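Local coordinates for protein cytochrome c (Chlorobaculum tepidum, PDB 3A9F) that carries electrons through a single bound heme c, as the C-terminal carrier domain of the cytochrome cz subunit of the green-bacterial P840 reaction center, at residues Ser16-Pro20 and Gly85-Glu90. Residues are numbered along the deposited sequence; the frame is centred on the assembly and turned at random.
Sequences SDVPP and GIWLHE
Val18 does the close packing here, pressing its side chain onto the helix backbone at Gly85. With CG1 anti to the backbone N (chi1 176°), that methyl reaches the carbonyl of Gly85, lying 3.7 Å from its O, while CG2 also comes up to the same oxygen. A glycine at this turn has no side chain to hold the valine off. On one side of the methyl lies the CG1 branch of Ile86, Val18 CG1 and Ile86 CG1 being 4.0 Å apart; on another is CB of His89.

One helical turn on from Gly85, the imidazole of His89 swings out toward the loop, CG anti to its N (chi1 178°), and Ser16 lies over one of its faces. Ser16 OG sits off-centre above the ring, 3.1 Å from His89 NE2, and is itself tied down by a hydrogen bond to Val18 O (2.8 Å).

Toward the prolines the fit is looser and polar. A water in the plane of the imidazole hydrogen-bonds to His89 ND1 at 2.7 Å, and donates to both Pro19 O and Glu90 OE2, bridging loop and helix. The extended Glu90 chain brings OE2 to 3.6 Å from Pro20 CA, where it also accepts the backbone N-H of Ala21. Both proline rings are exposed.

Helix 78-91 is the C-terminal helix and packs through Trp87 on helix 27-37, consistent with the paired terminal helices of class I cytochromes c. The loop covers another side of it before the chain enters helix 27-37; Val18 also touches Val61 and Asn62 of helix 61-70, and Leu88 touches the heme.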
ATOM      1  N   SER A  16       0.444  -8.491 -11.513  1.00 33.44           N
ATOM      2  CA  SER A  16       0.221  -7.774 -10.259  1.00 30.25           C
ATOM      3  C   SER A  16      -0.673  -8.555  -9.299  1.00 29.16           C
ATOM      4  O   SER A  16      -1.723  -9.072  -9.684  1.00 29.50           O
ATOM      5  CB  SER A  16      -0.388  -6.398 -10.527  1.00 30.24           C
ATOM      6  OG  SER A  16      -0.669  -5.724  -9.303  1.00 27.54           O
ATOM      7  N   ASP A  17      -0.284  -8.587  -8.025  1.00 26.70           N
ATOM      8  CA  ASP A  17      -1.144  -9.173  -7.004  1.00 25.43           C
ATOM      9  C   ASP A  17      -2.203  -8.185  -6.503  1.00 23.97           C
ATOM     10  O   ASP A  17      -2.945  -8.508  -5.585  1.00 24.87           O
ATOM     11  CB  ASP A  17      -0.334  -9.791  -5.835  1.00 25.43           C
ATOM     12  CG  ASP A  17       0.454  -8.766  -5.018  1.00 25.72           C
ATOM     13  OD1 ASP A  17       0.344  -7.548  -5.270  1.00 24.51           O
ATOM     14  OD2 ASP A  17       1.195  -9.203  -4.094  1.00 26.13           O
ATOM     15  N   VAL A  18      -2.256  -7.000  -7.115  1.00 22.27           N
ATOM     16  CA  VAL A  18      -3.301  -5.994  -6.843  1.00 21.25           C
ATOM     17  C   VAL A  18      -4.043  -5.741  -8.158  1.00 22.04           C
ATOM     18  O   VAL A  18      -3.453  -5.232  -9.113  1.00 22.74           O
ATOM     19  CB  VAL A  18      -2.701  -4.663  -6.315  1.00 20.57           C
ATOM     20  CG1 VAL A  18      -3.789  -3.615  -6.124  1.00 20.12           C
ATOM     21  CG2 VAL A  18      -1.954  -4.897  -5.011  1.00 21.28           C
ATOM     22  N   PRO A  19      -5.336  -6.092  -8.218  1.00 22.15           N
ATOM     23  CA  PRO A  19      -6.098  -5.882  -9.450  1.00 22.53           C
ATOM     24  C   PRO A  19      -6.428  -4.408  -9.698  1.00 21.73           C
ATOM     25  O   PRO A  19      -6.264  -3.563  -8.825  1.00 21.53           O
ATOM     26  CB  PRO A  19      -7.398  -6.665  -9.219  1.00 23.60           C
ATOM     27  CG  PRO A  19      -7.321  -7.265  -7.930  1.00 25.71           C
ATOM     28  CD  PRO A  19      -6.095  -6.851  -7.211  1.00 23.15           C
ATOM     29  N   PRO A  20      -6.922  -4.102 -10.898  1.00 21.46           N
ATOM     30  CA  PRO A  20      -7.239  -2.720 -11.223  1.00 21.04           C
ATOM     31  C   PRO A  20      -8.283  -2.132 -10.262  1.00 20.21           C
ATOM     32  O   PRO A  20      -9.222  -2.841  -9.838  1.00 20.08           O
ATOM     33  CB  PRO A  20      -7.794  -2.839 -12.648  1.00 21.87           C
ATOM     34  CG  PRO A  20      -7.069  -4.025 -13.193  1.00 23.44           C
ATOM     35  CD  PRO A  20      -7.072  -4.988 -12.064  1.00 22.86           C
ATOM     36  N   GLY A  85      -3.112  -0.884  -1.124  1.00 16.17           N
ATOM     37  CA  GLY A  85      -2.488  -1.617  -2.231  1.00 17.11           C
ATOM     38  C   GLY A  85      -2.821  -1.027  -3.591  1.00 17.41           C
ATOM     39  O   GLY A  85      -1.955  -0.911  -4.453  1.00 18.27           O
ATOM     40  N   ILE A  86      -4.087  -0.663  -3.782  1.00 17.07           N
ATOM     41  CA  ILE A  86      -4.486  -0.054  -5.048  1.00 17.71           C
ATOM     42  C   ILE A  86      -3.722   1.247  -5.282  1.00 17.76           C
ATOM     43  O   ILE A  86      -3.170   1.459  -6.357  1.00 18.80           O
ATOM     44  CB  ILE A  86      -6.001   0.194  -5.081  1.00 17.52           C
ATOM     45  CG1 ILE A  86      -6.751  -1.143  -5.186  1.00 18.74           C
ATOM     46  CG2 ILE A  86      -6.361   1.128  -6.258  1.00 19.45           C
ATOM     47  CD1 ILE A  86      -8.239  -1.042  -4.806  1.00 19.79           C
ATOM     48  N   TRP A  87      -3.665   2.115  -4.276  1.00 17.79           N
ATOM     49  CA  TRP A  87      -2.993   3.399  -4.472  1.00 18.22           C
ATOM     50  C   TRP A  87      -1.498   3.193  -4.713  1.00 18.41           C
ATOM     51  O   TRP A  87      -0.926   3.793  -5.630  1.00 19.58           O
ATOM     52  CB  TRP A  87      -3.225   4.362  -3.293  1.00 18.63           C
ATOM     53  CG  TRP A  87      -2.736   5.735  -3.623  1.00 19.54           C
ATOM     54  CD1 TRP A  87      -3.454   6.731  -4.226  1.00 20.86           C
ATOM     55  CD2 TRP A  87      -1.413   6.238  -3.453  1.00 21.65           C
ATOM     56  NE1 TRP A  87      -2.663   7.834  -4.420  1.00 22.75           N
ATOM     57  CE2 TRP A  87      -1.403   7.559  -3.959  1.00 23.16           C
ATOM     58  CE3 TRP A  87      -0.234   5.712  -2.901  1.00 22.76           C
ATOM     59  CZ2 TRP A  87      -0.258   8.365  -3.932  1.00 25.96           C
ATOM     60  CZ3 TRP A  87       0.905   6.509  -2.875  1.00 25.78           C
ATOM     61  CH2 TRP A  87       0.883   7.824  -3.393  1.00 26.92           C
ATOM     62  N   LEU A  88      -0.850   2.357  -3.901  1.00 18.62           N
ATOM     63  CA  LEU A  88       0.583   2.143  -4.104  1.00 19.44           C
ATOM     64  C   LEU A  88       0.852   1.534  -5.484  1.00 20.17           C
ATOM     65  O   LEU A  88       1.804   1.943  -6.172  1.00 21.06           O
ATOM     66  CB  LEU A  88       1.159   1.242  -3.029  1.00 19.56           C
ATOM     67  CG  LEU A  88       1.236   1.857  -1.640  1.00 19.25           C
ATOM     68  CD1 LEU A  88       1.527   0.746  -0.625  1.00 20.28           C
ATOM     69  CD2 LEU A  88       2.288   2.981  -1.584  1.00 20.08           C
ATOM     70  N   HIS A  89       0.015   0.578  -5.895  1.00 20.49           N
ATOM     71  CA  HIS A  89       0.215  -0.073  -7.182  1.00 21.47           C
ATOM     72  C   HIS A  89       0.062   0.922  -8.341  1.00 21.76           C
ATOM     73  O   HIS A  89       0.870   0.924  -9.282  1.00 23.27           O
ATOM     74  CB  HIS A  89      -0.750  -1.253  -7.332  1.00 21.97           C
ATOM     75  CG  HIS A  89      -0.640  -1.941  -8.650  1.00 24.74           C
ATOM     76  ND1 HIS A  89      -1.719  -2.109  -9.486  1.00 26.39           N
ATOM     77  CD2 HIS A  89       0.427  -2.473  -9.291  1.00 28.56           C
ATOM     78  CE1 HIS A  89      -1.322  -2.727 -10.585  1.00 27.29           C
ATOM     79  NE2 HIS A  89      -0.026  -2.962 -10.490  1.00 29.68           N
ATOM     80  N   GLU A  90      -0.963   1.774  -8.283  1.00 22.03           N
ATOM     81  CA  GLU A  90      -1.305   2.620  -9.438  1.00 22.86           C
ATOM     82  C   GLU A  90      -0.665   4.002  -9.458  1.00 24.28           C
ATOM     83  O   GLU A  90      -0.525   4.592 -10.536  1.00 25.55           O
ATOM     84  CB  GLU A  90      -2.824   2.739  -9.581  1.00 22.86           C
ATOM     85  CG  GLU A  90      -3.475   1.368  -9.783  1.00 23.91           C
ATOM     86  CD  GLU A  90      -4.880   1.380 -10.368  1.00 24.59           C
ATOM     87  OE1 GLU A  90      -5.369   2.443 -10.810  1.00 26.92           O
ATOM     88  OE2 GLU A  90      -5.497   0.293 -10.389  1.00 24.98           O
TER
HETATM   89  O   HOH W   1      -4.351  -1.607  -8.872  1.00 27.37           O